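Long-range contacts in CurM Sulfotransferase (Moorea producta, PDB 4GBM), which probably transfers a sulfuryl group from PAPS during curacin biosynthesis, and is seen here with the spent cofactor adenosine-3'-5'-diphosphate bound: residues Ser57-Pro62 / Gln89-Glu94; Ile34-Ser39 / Ala152-Ser157; Asn188-Ala193 / Ile289-Pro294; Lys158-Val163 / Ser233-Phe238. The protein carries 2 engineered substitutions. All blocks are in the same frame, centred on the assembly; numbering follows the deposited sequence. Where two conformers were deposited one is given.

In the fold
Contacts 1, 2 and 4 all reach the five-stranded parallel sheet of the sulfotransferase fold, while contact 3 lies on the surface, with its centre about 36 Å from that of contact 1 and on the other side of the chain's centre. Contacts 2 and 4 share neighbouring strands, 35-39 and 158-163, bonded through F36 O and I160 N at 2.8 Å. Contact 1, nested in the loop closed by contact 2, touches it where L58 CD2 meets I35 CD1 at 3.8 Å. Adenosine-3'-5'-diphosphate lies about 11 Å from the side chain of P62 and about 12 Å from those of I160 and L291, so none of these three side chains touches the ligand.

Contact 1: Ser57-Pro62 / Gln89-Glu94; sequences SLFSPP and QKTFME. With SO4 (sulfate ion), chain Q.
F59 holds CG anti to its backbone N (chi1 -177°), and T91 OG1 is anti to the carbonyl carbon (chi1 -70°), leaving the methyl CG2 turned to the ring between strand 58-59, an outermost strand of the parallel sulfotransferase sheet, and helix 87-96. The methyl CG2 of T91 lies 3.5 Å from F59 CE1, approaching the ring obliquely. T91 OG1 lies in the ring plane at its edge, 3.6 Å from F59 CE1, and its hydrogen bond goes to G87 O, one turn back in the same helix. E94 CB borders another part of the ring edge, whereas P62 CG and K90 CD make a looser contact at 4.4 Å. At the helix start, Q89 N donates to O3 of a sulfate ion at 2.8 Å; R75 binds the same ion. L124 of helix 117-128 also packs on T91. The hydroxyl's closest neighbour across the contact is a ring carbon: P61 CB stands 3.3 Å from T91 OG1.

Contact 2: Ile34-Ser39 / Ala152-Ser157; sequences IIFILS and ALFANS
The backbone N of I34 donates a nearly straight hydrogen bond to S157 OG, 3.1 Å long with an angle of 160° at the hydrogen. S157 turns OG anti to its carbonyl carbon (chi1 -62°), which sets the hydroxyl beside the I34 amide just before strand 35-39 begins. The same oxygen lies near the plane of the F36 ring, at its edge, 3.7 Å from CE2, so the serine fills the corner between a backbone amide and an aromatic rim.

The remainder of the contact is apolar and centres on F154, the first residue to leave helical geometry after helix 144-153. I34 sends CD1 over one face of the F154 ring, 4.0 Å from the centroid and displaced toward CZ, in a CH-pi contact; its CG2 branch reaches the rim at CE1, 3.8 Å away. F36 meets F154 in an offset edge-to-face pair with planes at 75°, its CZ leading and 3.9 Å from F154 CD2. Two aromatic rings and a branched aliphatic chain thus interlock in the buried interior.

Helix 117-128 flanks this cluster, with Y121 making a further edge-to-face pair with F154 and Q125 touching both I34 and F154. Strand 35-39 runs between strands 132-136 and 158-163 in the central parallel sheet, and the 152-157 segment leads from helix 144-153 into the latter strand.

Contact 3: Asn188-Ala193 / Ile289-Pro294; sequences NPYRVA and IQLPYP
P292 sets its CG-CD edge on one face of Y190, with CD over the middle of the phenol ring, 3.6 Å from its centroid. This CH-pi contact is the close-packed part: P292 CG follows across the same ring, 3.6 Å from Y190 CD2, and L291 CD2 adds an oblique contact at 4.1 Å from Y190 CD1. With an alanine at Y190, P292 would probably lose the aromatic face it rests on, and a gap open beside L291. The contact ties the first turn of helix 189-208 to the loop that precedes helix 297-305, and N188 is the N-cap of the former, its OD1 accepting a weak bond from Y190 N. Toward the exposed side, the grip is more polar. R191 bends at chi2 (-62°) and brings Y293 CB over one face of its guanidinium, while NH1 donates to P294 O at 3.0 Å; this acceptor lies close to the guanidinium plane, though NH1 is tilted 27° from the plane of the carbonyl. The same NH1 forms a salt bridge with E194. The N188 amide, its plane 71° from that of the Y293 ring, comes close, ND2 standing 3.2 Å from Y293 CE2, but its bond to Y293 OH is weak (3.4 Å).

Contact 4: Lys158-Val163 / Ser233-Phe238; sequences KYIYLV and SQLCDF
K158 and F238 join strand 158-163 to helix 228-239, which packs on the parallel sheet of this P-loop-related sulfotransferase fold. The short strand and helix segments run nearly antiparallel, at 157°, with axes 10.9 Å apart at closest approach.

The aromatic component is a CH-pi contact. The aliphatic part of K158 slides past the F238 side chain in the opposite direction and places CD over one ring face, 4.0 Å from the centroid and displaced toward the rim. K158 CB adds a contact at 3.7 Å to F238 CZ. With CG anti to its backbone N (chi1 169°), F238 extends its ring toward the strand, where H217 of strand 216-220 stacks on it. A serine instead of F238 would probably deprive the K158 methylenes of their aromatic surface and leave H217 without its stacking partner.

Purely aliphatic packing follows one turn earlier in the helix. I160 and L235 cross at about a right angle, and CD1 of the isoleucine meets CD1 of the leucine at 3.7 Å; I219 of strand 216-220 touches both. I160 CG1 also approaches F238 CE2, more loosely.

Backbone oxygens contribute contacts without hydrogen bonds. Y159 O lies obliquely to the F238 ring, 3.9 Å from CZ. The lysine chain continues past the ring until K158 CE rests 3.3 Å from F238 O.

Contact 1: Ser57-Pro62 / Gln89-Glu94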
loop_
_atom_site.group_PDB
_atom_site.type_symbol
_atom_site.label_atom_id
_atom_site.label_comp_id
_atom_site.label_asym_id
_atom_site.label_seq_id
_atom_site.Cartn_x
_atom_site.Cartn_y
_atom_site.Cartn_z
ATOM N N SER A 57 -11.988 -13.339 -4.866
ATOM C CA SER A 57 -10.981 -14.204 -4.234
ATOM C C SER A 57 -10.075 -13.453 -3.269
ATOM O O SER A 57 -9.243 -14.063 -2.591
ATOM C CB SER A 57 -10.103 -14.880 -5.294
ATOM O OG SER A 57 -10.861 -15.734 -6.137
ATOM N N LEU A 58 -10.230 -12.133 -3.229
ATOM C CA LEU A 58 -9.304 -11.267 -2.496
ATOM C C LEU A 58 -10.038 -10.441 -1.453
ATOM O O LEU A 58 -11.242 -10.196 -1.571
ATOM C CB LEU A 58 -8.557 -10.343 -3.471
ATOM C CG LEU A 58 -7.794 -10.988 -4.642
ATOM C CD1 LEU A 58 -7.142 -9.912 -5.500
ATOM C CD2 LEU A 58 -6.751 -11.999 -4.162
ATOM N N PHE A 59 -9.313 -10.035 -0.415
ATOM C CA PHE A 59 -9.830 -9.076 0.548
ATOM C C PHE A 59 -8.777 -8.001 0.705
ATOM O O PHE A 59 -7.665 -8.293 1.124
ATOM C CB PHE A 59 -10.122 -9.733 1.899
ATOM C CG PHE A 59 -10.722 -8.790 2.895
ATOM C CD1 PHE A 59 -9.914 -8.104 3.797
ATOM C CD2 PHE A 59 -12.095 -8.560 2.911
ATOM C CE1 PHE A 59 -10.466 -7.213 4.712
ATOM C CE2 PHE A 59 -12.657 -7.670 3.830
ATOM C CZ PHE A 59 -11.839 -6.998 4.731
ATOM N N SER A 60 -9.121 -6.767 0.343
ATOM C CA SER A 60 -8.118 -5.715 0.173
ATOM C C SER A 60 -8.557 -4.422 0.876
ATOM O O SER A 60 -9.183 -3.551 0.253
ATOM C CB SER A 60 -7.884 -5.493 -1.328
ATOM O OG SER A 60 -6.810 -4.614 -1.573
ATOM N N PRO A 61 -8.251 -4.302 2.180
ATOM C CA PRO A 61 -8.745 -3.196 3.001
ATOM C C PRO A 61 -7.818 -1.976 3.021
ATOM O O PRO A 61 -6.678 -2.066 2.561
ATOM C CB PRO A 61 -8.781 -3.818 4.403
ATOM C CG PRO A 61 -7.604 -4.743 4.410
ATOM C CD PRO A 61 -7.568 -5.326 3.002
ATOM N N PRO A 62 -8.297 -0.843 3.582
ATOM C CA PRO A 62 -7.381 0.243 3.939
ATOM C C PRO A 62 -6.349 -0.271 4.943
ATOM O O PRO A 62 -6.556 -1.330 5.555
ATOM C CB PRO A 62 -8.292 1.281 4.618
ATOM C CG PRO A 62 -9.690 0.902 4.238
ATOM C CD PRO A 62 -9.675 -0.583 4.039
ATOM N N GLN A 89 -10.716 -1.548 11.901
ATOM C CA GLN A 89 -12.116 -1.420 12.324
ATOM C C GLN A 89 -13.084 -1.755 11.187
ATOM O O GLN A 89 -14.030 -2.518 11.381
ATOM C CB GLN A 89 -12.381 -0.018 12.871
ATOM C CG GLN A 89 -13.698 0.138 13.597
ATOM C CD GLN A 89 -13.928 1.561 14.080
ATOM O OE1 GLN A 89 -14.710 2.308 13.496
ATOM N NE2 GLN A 89 -13.237 1.944 15.149
ATOM N N LYS A 90 -12.828 -1.204 9.998
ATOM C CA LYS A 90 -13.649 -1.484 8.821
ATOM C C LYS A 90 -13.581 -2.941 8.397
ATOM O O LYS A 90 -14.576 -3.500 7.929
ATOM C CB LYS A 90 -13.258 -0.577 7.645
ATOM C CG LYS A 90 -13.746 0.854 7.795
ATOM C CD LYS A 90 -13.302 1.713 6.620
ATOM C CE LYS A 90 -13.819 3.138 6.758
ATOM N NZ LYS A 90 -15.305 3.211 6.757
ATOM N N THR A 91 -12.404 -3.552 8.555
ATOM C CA THR A 91 -12.234 -4.961 8.219
ATOM C C THR A 91 -13.174 -5.838 9.042
ATOM O O THR A 91 -13.929 -6.631 8.478
ATOM C CB THR A 91 -10.761 -5.412 8.358
ATOM O OG1 THR A 91 -9.991 -4.793 7.321
ATOM C CG2 THR A 91 -10.635 -6.921 8.229
ATOM N N PHE A 92 -13.149 -5.682 10.366
ATOM C CA PHE A 92 -14.040 -6.463 11.221
ATOM C C PHE A 92 -15.520 -6.153 10.974
ATOM O O PHE A 92 -16.365 -7.044 11.072
ATOM C CB PHE A 92 -13.673 -6.306 12.706
ATOM C CG PHE A 92 -12.447 -7.082 13.117
ATOM C CD1 PHE A 92 -12.407 -8.472 12.997
ATOM C CD2 PHE A 92 -11.337 -6.426 13.638
ATOM C CE1 PHE A 92 -11.274 -9.187 13.378
ATOM C CE2 PHE A 92 -10.197 -7.135 14.022
ATOM C CZ PHE A 92 -10.167 -8.513 13.894
ATOM N N MET A 93 -15.825 -4.903 10.624
ATOM C CA MET A 93 -17.192 -4.519 10.242
ATOM C C MET A 93 -17.689 -5.298 9.029
ATOM O O MET A 93 -18.813 -5.793 9.032
ATOM C CB MET A 93 -17.290 -3.026 9.946
ATOM C CG MET A 93 -17.031 -2.120 11.126
ATOM S SD MET A 93 -17.448 -0.434 10.690
ATOM C CE MET A 93 -16.054 0.491 11.306
ATOM N N GLU A 94 -16.843 -5.399 7.999
ATOM C CA GLU A 94 -17.191 -6.110 6.764
ATOM C C GLU A 94 -17.342 -7.611 6.991
ATOM O O GLU A 94 -18.383 -8.196 6.671
ATOM C CB GLU A 94 -16.125 -5.878 5.682
ATOM C CG GLU A 94 -16.060 -4.470 5.105
ATOM C CD GLU A 94 -17.192 -4.145 4.134
ATOM O OE1 GLU A 94 -17.431 -2.941 3.905
ATOM O OE2 GLU A 94 -17.838 -5.078 3.600
HETATM S S SO4 Q . -8.492 0.656 14.301
HETATM O O1 SO4 Q . -7.665 -0.526 14.516
HETATM O O2 SO4 Q . -7.596 1.810 14.226
HETATM O O3 SO4 Q . -9.218 0.542 13.043
HETATM O O4 SO4 Q . -9.384 0.785 15.446
#

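Contact 2: Ile34-Ser39 / Ala152-Ser157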
loop_
_atom_site.group_PDB
_atom_site.type_symbol
_atom_site.label_atom_id
_atom_site.label_comp_id
_atom_site.label_asym_id
_atom_site.label_seq_id
_atom_site.Cartn_x
_atom_site.Cartn_y
_atom_site.Cartn_z
ATOM N N ILE A 34 0.313 -14.397 2.277
ATOM C CA ILE A 34 -0.653 -13.399 1.820
ATOM C C ILE A 34 -0.071 -12.645 0.632
ATOM O O ILE A 34 0.941 -13.059 0.065
ATOM C CB ILE A 34 -1.101 -12.440 2.960
ATOM C CG1 ILE A 34 0.074 -11.616 3.506
ATOM C CG2 ILE A 34 -1.816 -13.234 4.069
ATOM C CD1 ILE A 34 -0.357 -10.464 4.412
ATOM N N ILE A 35 -0.740 -11.570 0.233
ATOM C CA ILE A 35 -0.253 -10.717 -0.847
ATOM C C ILE A 35 0.091 -9.354 -0.263
ATOM O O ILE A 35 -0.721 -8.766 0.447
ATOM C CB ILE A 35 -1.329 -10.558 -1.940
ATOM C CG1 ILE A 35 -1.674 -11.928 -2.531
ATOM C CG2 ILE A 35 -0.852 -9.582 -3.031
ATOM C CD1 ILE A 35 -3.054 -11.981 -3.214
ATOM N N PHE A 36 1.303 -8.868 -0.538
ATOM C CA PHE A 36 1.699 -7.511 -0.131
ATOM C C PHE A 36 1.802 -6.586 -1.331
ATOM O O PHE A 36 2.253 -7.005 -2.401
ATOM C CB PHE A 36 3.055 -7.525 0.579
ATOM C CG PHE A 36 3.021 -8.141 1.945
ATOM C CD1 PHE A 36 2.611 -7.399 3.049
ATOM C CD2 PHE A 36 3.408 -9.464 2.135
ATOM C CE1 PHE A 36 2.581 -7.971 4.322
ATOM C CE2 PHE A 36 3.383 -10.050 3.403
ATOM C CZ PHE A 36 2.976 -9.301 4.500
ATOM N N ILE A 37 1.371 -5.336 -1.166
ATOM C CA ILE A 37 1.675 -4.305 -2.166
ATOM C C ILE A 37 2.730 -3.389 -1.560
ATOM O O ILE A 37 2.482 -2.735 -0.545
ATOM C CB ILE A 37 0.438 -3.473 -2.601
ATOM C CG1 ILE A 37 -0.594 -4.364 -3.302
ATOM C CG2 ILE A 37 0.874 -2.328 -3.536
ATOM C CD1 ILE A 37 -1.972 -3.710 -3.514
ATOM N N LEU A 38 3.909 -3.370 -2.175
ATOM C CA LEU A 38 5.013 -2.525 -1.713
ATOM C C LEU A 38 5.248 -1.373 -2.669
ATOM O O LEU A 38 5.338 -1.568 -3.887
ATOM C CB LEU A 38 6.303 -3.336 -1.603
ATOM C CG LEU A 38 6.273 -4.595 -0.734
ATOM C CD1 LEU A 38 7.646 -5.227 -0.729
ATOM C CD2 LEU A 38 5.794 -4.302 0.688
ATOM N N SER A 39 5.378 -0.171 -2.120
ATOM C CA SER A 39 5.622 0.995 -2.964
ATOM C C SER A 39 6.092 2.181 -2.168
ATOM O O SER A 39 5.969 2.213 -0.944
ATOM C CB SER A 39 4.331 1.409 -3.694
ATOM O OG SER A 39 3.397 1.947 -2.773
ATOM N N ALA A 152 8.936 -13.167 8.229
ATOM C CA ALA A 152 9.014 -13.841 9.525
ATOM C C ALA A 152 7.662 -14.384 9.968
ATOM O O ALA A 152 7.595 -15.424 10.632
ATOM C CB ALA A 152 9.586 -12.908 10.585
ATOM N N LEU A 153 6.591 -13.685 9.597
ATOM C CA LEU A 153 5.248 -14.037 10.060
ATOM C C LEU A 153 4.501 -14.972 9.117
ATOM O O LEU A 153 3.644 -15.743 9.558
ATOM C CB LEU A 153 4.407 -12.773 10.279
ATOM C CG LEU A 153 4.836 -11.798 11.380
ATOM C CD1 LEU A 153 3.859 -10.633 11.465
ATOM C CD2 LEU A 153 4.973 -12.490 12.727
ATOM N N PHE A 154 4.820 -14.878 7.829
ATOM C CA PHE A 154 4.083 -15.564 6.773
ATOM C C PHE A 154 5.015 -16.409 5.929
ATOM O O PHE A 154 6.177 -16.041 5.713
ATOM C CB PHE A 154 3.411 -14.557 5.829
ATOM C CG PHE A 154 2.417 -13.646 6.495
ATOM C CD1 PHE A 154 1.102 -14.053 6.672
ATOM C CD2 PHE A 154 2.793 -12.370 6.931
ATOM C CE1 PHE A 154 0.168 -13.215 7.283
ATOM C CE2 PHE A 154 1.855 -11.522 7.544
ATOM C CZ PHE A 154 0.542 -11.959 7.712
ATOM N N ALA A 155 4.492 -17.521 5.421
ATOM C CA ALA A 155 5.235 -18.368 4.509
ATOM C C ALA A 155 4.759 -18.210 3.067
ATOM O O ALA A 155 3.562 -18.291 2.790
ATOM C CB ALA A 155 5.130 -19.825 4.952
ATOM N N ASN A 156 5.717 -17.991 2.163
ATOM C CA ASN A 156 5.490 -17.927 0.714
ATOM C C ASN A 156 4.509 -16.854 0.254
ATOM O O ASN A 156 3.759 -17.036 -0.709
ATOM C CB ASN A 156 5.141 -19.310 0.147
ATOM C CG ASN A 156 6.283 -20.299 0.293
ATOM O OD1 ASN A 156 6.333 -21.066 1.257
ATOM N ND2 ASN A 156 7.223 -20.265 -0.649
ATOM N N SER A 157 4.546 -15.703 0.921
ATOM C CA SER A 157 3.749 -14.564 0.452
ATOM C C SER A 157 4.187 -14.103 -0.936
ATOM O O SER A 157 5.331 -14.326 -1.354
ATOM C CB SER A 157 3.853 -13.380 1.419
ATOM O OG SER A 157 3.330 -13.728 2.689
#

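Contact 3: Asn188-Ala193 / Ile289-Pro294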
loop_
_atom_site.group_PDB
_atom_site.type_symbol
_atom_site.label_atom_id
_atom_site.label_comp_id
_atom_site.label_asym_id
_atom_site.label_seq_id
_atom_site.Cartn_x
_atom_site.Cartn_y
_atom_site.Cartn_z
ATOM N N ASN A 188 14.765 20.804 2.824
ATOM C CA ASN A 188 14.166 21.143 1.540
ATOM C C ASN A 188 13.086 20.120 1.203
ATOM O O ASN A 188 13.385 18.932 1.160
ATOM C CB ASN A 188 15.259 21.131 0.460
ATOM C CG ASN A 188 14.791 21.706 -0.861
ATOM O OD1 ASN A 188 13.814 21.250 -1.443
ATOM N ND2 ASN A 188 15.508 22.713 -1.350
ATOM N N PRO A 189 11.831 20.571 0.974
ATOM C CA PRO A 189 10.728 19.619 0.746
ATOM C C PRO A 189 10.949 18.712 -0.464
ATOM O O PRO A 189 10.588 17.530 -0.435
ATOM C CB PRO A 189 9.516 20.528 0.494
ATOM C CG PRO A 189 9.885 21.840 1.069
ATOM C CD PRO A 189 11.363 21.971 0.939
ATOM N N TYR A 190 11.539 19.263 -1.519
ATOM C CA TYR A 190 11.812 18.497 -2.723
ATOM C C TYR A 190 12.858 17.420 -2.476
ATOM O O TYR A 190 12.722 16.304 -2.980
ATOM C CB TYR A 190 12.223 19.420 -3.872
ATOM C CG TYR A 190 11.067 20.252 -4.377
ATOM C CD1 TYR A 190 10.199 19.756 -5.350
ATOM C CD2 TYR A 190 10.836 21.531 -3.869
ATOM C CE1 TYR A 190 9.124 20.525 -5.813
ATOM C CE2 TYR A 190 9.771 22.300 -4.319
ATOM C CZ TYR A 190 8.925 21.793 -5.289
ATOM O OH TYR A 190 7.876 22.568 -5.731
ATOM N N ARG A 191 13.888 17.749 -1.695
ATOM C CA ARG A 191 14.913 16.761 -1.356
ATOM C C ARG A 191 14.383 15.706 -0.387
ATOM O O ARG A 191 14.756 14.534 -0.483
ATOM C CB ARG A 191 16.175 17.434 -0.819
ATOM C CG ARG A 191 16.929 18.250 -1.875
ATOM C CD ARG A 191 17.432 17.373 -3.038
ATOM N NE ARG A 191 18.503 18.046 -3.778
ATOM C CZ ARG A 191 18.818 17.819 -5.052
ATOM N NH1 ARG A 191 18.146 16.926 -5.775
ATOM N NH2 ARG A 191 19.818 18.507 -5.604
ATOM N N VAL A 192 13.520 16.122 0.540
ATOM C CA VAL A 192 12.874 15.176 1.463
ATOM C C VAL A 192 12.027 14.178 0.674
ATOM O O VAL A 192 12.119 12.963 0.902
ATOM C CB VAL A 192 12.017 15.895 2.550
ATOM C CG1 VAL A 192 11.222 14.890 3.366
ATOM C CG2 VAL A 192 12.915 16.713 3.476
ATOM N N ALA A 193 11.224 14.691 -0.264
ATOM C CA ALA A 193 10.391 13.851 -1.126
ATOM C C ALA A 193 11.235 12.884 -1.946
ATOM O O ALA A 193 10.904 11.703 -2.069
ATOM C CB ALA A 193 9.514 14.709 -2.049
ATOM N N ILE A 289 6.623 17.877 -15.641
ATOM C CA ILE A 289 6.951 18.335 -14.299
ATOM C C ILE A 289 8.350 18.951 -14.295
ATOM O O ILE A 289 9.306 18.361 -14.810
ATOM C CB ILE A 289 6.841 17.193 -13.255
ATOM C CG1 ILE A 289 5.368 16.923 -12.932
ATOM C CG2 ILE A 289 7.598 17.546 -11.978
ATOM C CD1 ILE A 289 5.117 15.632 -12.173
ATOM N N GLN A 290 8.445 20.151 -13.732
ATOM C CA GLN A 290 9.719 20.840 -13.576
ATOM C C GLN A 290 10.070 20.947 -12.102
ATOM O O GLN A 290 9.477 21.742 -11.367
ATOM C CB GLN A 290 9.664 22.229 -14.221
ATOM C CG GLN A 290 9.466 22.195 -15.731
ATOM C CD GLN A 290 10.571 21.436 -16.449
ATOM O OE1 GLN A 290 11.759 21.662 -16.204
ATOM N NE2 GLN A 290 10.181 20.530 -17.342
ATOM N N LEU A 291 11.017 20.126 -11.663
ATOM C CA LEU A 291 11.494 20.185 -10.287
ATOM C C LEU A 291 12.559 21.275 -10.174
ATOM O O LEU A 291 13.196 21.616 -11.175
ATOM C CB LEU A 291 12.040 18.824 -9.841
ATOM C CG LEU A 291 11.065 17.637 -9.870
ATOM C CD1 LEU A 291 11.789 16.379 -9.435
ATOM C CD2 LEU A 291 9.852 17.875 -8.983
ATOM N N PRO A 292 12.743 21.846 -8.967
ATOM C CA PRO A 292 13.725 22.934 -8.831
ATOM C C PRO A 292 15.167 22.478 -9.031
ATOM O O PRO A 292 16.003 23.265 -9.471
ATOM C CB PRO A 292 13.523 23.421 -7.391
ATOM C CG PRO A 292 12.884 22.284 -6.684
ATOM C CD PRO A 292 12.025 21.591 -7.704
ATOM N N TYR A 293 15.447 21.217 -8.715
ATOM C CA TYR A 293 16.798 20.676 -8.790
ATOM C C TYR A 293 16.814 19.367 -9.576
ATOM O O TYR A 293 15.859 18.594 -9.498
ATOM C CB TYR A 293 17.350 20.436 -7.371
ATOM C CG TYR A 293 17.106 21.592 -6.415
ATOM C CD1 TYR A 293 17.851 22.768 -6.505
ATOM C CD2 TYR A 293 16.117 21.513 -5.433
ATOM C CE1 TYR A 293 17.623 23.835 -5.641
ATOM C CE2 TYR A 293 15.882 22.578 -4.562
ATOM C CZ TYR A 293 16.637 23.734 -4.673
ATOM O OH TYR A 293 16.412 24.795 -3.816
ATOM N N PRO A 294 17.895 19.111 -10.340
ATOM C CA PRO A 294 18.054 17.779 -10.917
ATOM C C PRO A 294 18.129 16.750 -9.790
ATOM O O PRO A 294 18.621 17.065 -8.699
ATOM C CB PRO A 294 19.403 17.869 -11.642
ATOM C CG PRO A 294 19.596 19.331 -11.906
ATOM C CD PRO A 294 19.022 19.995 -10.688
#

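Contact 4: Lys158-Val163 / Ser233-Phe238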
loop_
_atom_site.group_PDB
_atom_site.type_symbol
_atom_site.label_atom_id
_atom_site.label_comp_id
_atom_site.label_asym_id
_atom_site.label_seq_id
_atom_site.Cartn_x
_atom_site.Cartn_y
_atom_site.Cartn_z
ATOM N N LYS A 158 3.266 -13.459 -1.645
ATOM C CA LYS A 158 3.585 -12.840 -2.922
ATOM C C LYS A 158 3.659 -11.329 -2.758
ATOM O O LYS A 158 2.919 -10.739 -1.967
ATOM C CB LYS A 158 2.546 -13.213 -3.977
ATOM C CG LYS A 158 2.715 -14.628 -4.510
ATOM C CD LYS A 158 1.721 -14.909 -5.626
ATOM C CE LYS A 158 1.921 -16.298 -6.209
ATOM N NZ LYS A 158 1.634 -17.378 -5.222
ATOM N N TYR A 159 4.571 -10.724 -3.507
ATOM C CA TYR A 159 4.832 -9.293 -3.425
ATOM C C TYR A 159 4.589 -8.606 -4.745
ATOM O O TYR A 159 5.177 -8.970 -5.766
ATOM C CB TYR A 159 6.275 -9.066 -2.983
ATOM C CG TYR A 159 6.499 -9.542 -1.584
ATOM C CD1 TYR A 159 6.301 -8.687 -0.506
ATOM C CD2 TYR A 159 6.896 -10.854 -1.326
ATOM C CE1 TYR A 159 6.492 -9.120 0.795
ATOM C CE2 TYR A 159 7.088 -11.301 -0.026
ATOM C CZ TYR A 159 6.893 -10.424 1.027
ATOM O OH TYR A 159 7.084 -10.853 2.310
ATOM N N ILE A 160 3.697 -7.620 -4.715
ATOM C CA ILE A 160 3.480 -6.741 -5.854
ATOM C C ILE A 160 4.293 -5.476 -5.613
ATOM O O ILE A 160 4.035 -4.749 -4.650
ATOM C CB ILE A 160 1.993 -6.372 -5.997
ATOM C CG1 ILE A 160 1.128 -7.625 -6.146
ATOM C CG2 ILE A 160 1.784 -5.414 -7.181
ATOM C CD1 ILE A 160 -0.369 -7.338 -5.948
ATOM N N TYR A 161 5.264 -5.216 -6.491
ATOM C CA TYR A 161 6.122 -4.044 -6.377
ATOM C C TYR A 161 5.603 -2.993 -7.339
ATOM O O TYR A 161 5.756 -3.123 -8.557
ATOM C CB TYR A 161 7.576 -4.433 -6.683
ATOM C CG TYR A 161 8.597 -3.307 -6.684
ATOM C CD1 TYR A 161 8.393 -2.118 -5.967
ATOM C CD2 TYR A 161 9.793 -3.455 -7.380
ATOM C CE1 TYR A 161 9.353 -1.103 -5.977
ATOM C CE2 TYR A 161 10.759 -2.454 -7.396
ATOM C CZ TYR A 161 10.536 -1.286 -6.688
ATOM O OH TYR A 161 11.485 -0.305 -6.728
ATOM N N LEU A 162 4.949 -1.981 -6.773
ATOM C CA LEU A 162 4.357 -0.888 -7.542
ATOM C C LEU A 162 5.323 0.292 -7.571
ATOM O O LEU A 162 5.754 0.769 -6.521
ATOM C CB LEU A 162 3.016 -0.486 -6.918
ATOM C CG LEU A 162 2.280 0.714 -7.517
ATOM C CD1 LEU A 162 1.869 0.483 -8.978
ATOM C CD2 LEU A 162 1.068 1.034 -6.659
ATOM N N VAL A 163 5.668 0.730 -8.781
ATOM C CA VAL A 163 6.607 1.836 -8.985
ATOM C C VAL A 163 5.966 2.966 -9.788
ATOM O O VAL A 163 5.098 2.724 -10.627
ATOM C CB VAL A 163 7.931 1.380 -9.677
ATOM C CG1 VAL A 163 8.686 0.386 -8.821
ATOM C CG2 VAL A 163 7.680 0.793 -11.060
ATOM N N SER A 233 -4.628 -8.251 -16.000
ATOM C CA SER A 233 -4.654 -9.623 -16.507
ATOM C C SER A 233 -3.354 -10.349 -16.159
ATOM O O SER A 233 -3.376 -11.496 -15.702
ATOM C CB SER A 233 -4.904 -9.650 -18.017
ATOM O OG SER A 233 -4.971 -10.983 -18.485
ATOM N N GLN A 234 -2.226 -9.665 -16.356
ATOM C CA GLN A 234 -0.921 -10.220 -16.004
ATOM C C GLN A 234 -0.774 -10.409 -14.493
ATOM O O GLN A 234 -0.162 -11.385 -14.043
ATOM C CB GLN A 234 0.208 -9.347 -16.563
ATOM C CG GLN A 234 0.280 -9.385 -18.089
ATOM C CD GLN A 234 1.393 -8.522 -18.671
ATOM O OE1 GLN A 234 2.252 -8.017 -17.950
ATOM N NE2 GLN A 234 1.377 -8.354 -19.990
ATOM N N LEU A 235 -1.334 -9.481 -13.717
ATOM C CA LEU A 235 -1.337 -9.603 -12.253
ATOM C C LEU A 235 -2.172 -10.807 -11.807
ATOM O O LEU A 235 -1.781 -11.541 -10.892
ATOM C CB LEU A 235 -1.848 -8.313 -11.596
ATOM C CG LEU A 235 -1.965 -8.343 -10.066
ATOM C CD1 LEU A 235 -0.599 -8.603 -9.430
ATOM C CD2 LEU A 235 -2.565 -7.044 -9.563
ATOM N N CYS A 236 -3.315 -11.006 -12.455
ATOM C CA CYS A 236 -4.173 -12.157 -12.143
ATOM C C CYS A 236 -3.438 -13.473 -12.380
ATOM O O CYS A 236 -3.554 -14.403 -11.579
ATOM C CB CYS A 236 -5.472 -12.121 -12.951
ATOM S SG CYS A 236 -6.691 -10.965 -12.285
ATOM N N ASP A 237 -2.677 -13.552 -13.470
ATOM C CA ASP A 237 -1.876 -14.750 -13.749
ATOM C C ASP A 237 -0.843 -14.981 -12.649
ATOM O O ASP A 237 -0.653 -16.114 -12.201
ATOM C CB ASP A 237 -1.195 -14.670 -15.120
ATOM C CG ASP A 237 -2.190 -14.681 -16.278
ATOM O OD1 ASP A 237 -3.330 -15.162 -16.101
ATOM O OD2 ASP A 237 -1.823 -14.211 -17.377
ATOM N N PHE A 238 -0.208 -13.902 -12.196
ATOM C CA PHE A 238 0.775 -13.990 -11.114
ATOM C C PHE A 238 0.145 -14.482 -9.804
ATOM O O PHE A 238 0.722 -15.322 -9.087
ATOM C CB PHE A 238 1.442 -12.623 -10.925
ATOM C CG PHE A 238 2.268 -12.512 -9.681
ATOM C CD1 PHE A 238 3.457 -13.227 -9.550
ATOM C CD2 PHE A 238 1.859 -11.675 -8.642
ATOM C CE1 PHE A 238 4.227 -13.107 -8.395
ATOM C CE2 PHE A 238 2.623 -11.545 -7.478
ATOM C CZ PHE A 238 3.807 -12.272 -7.357
#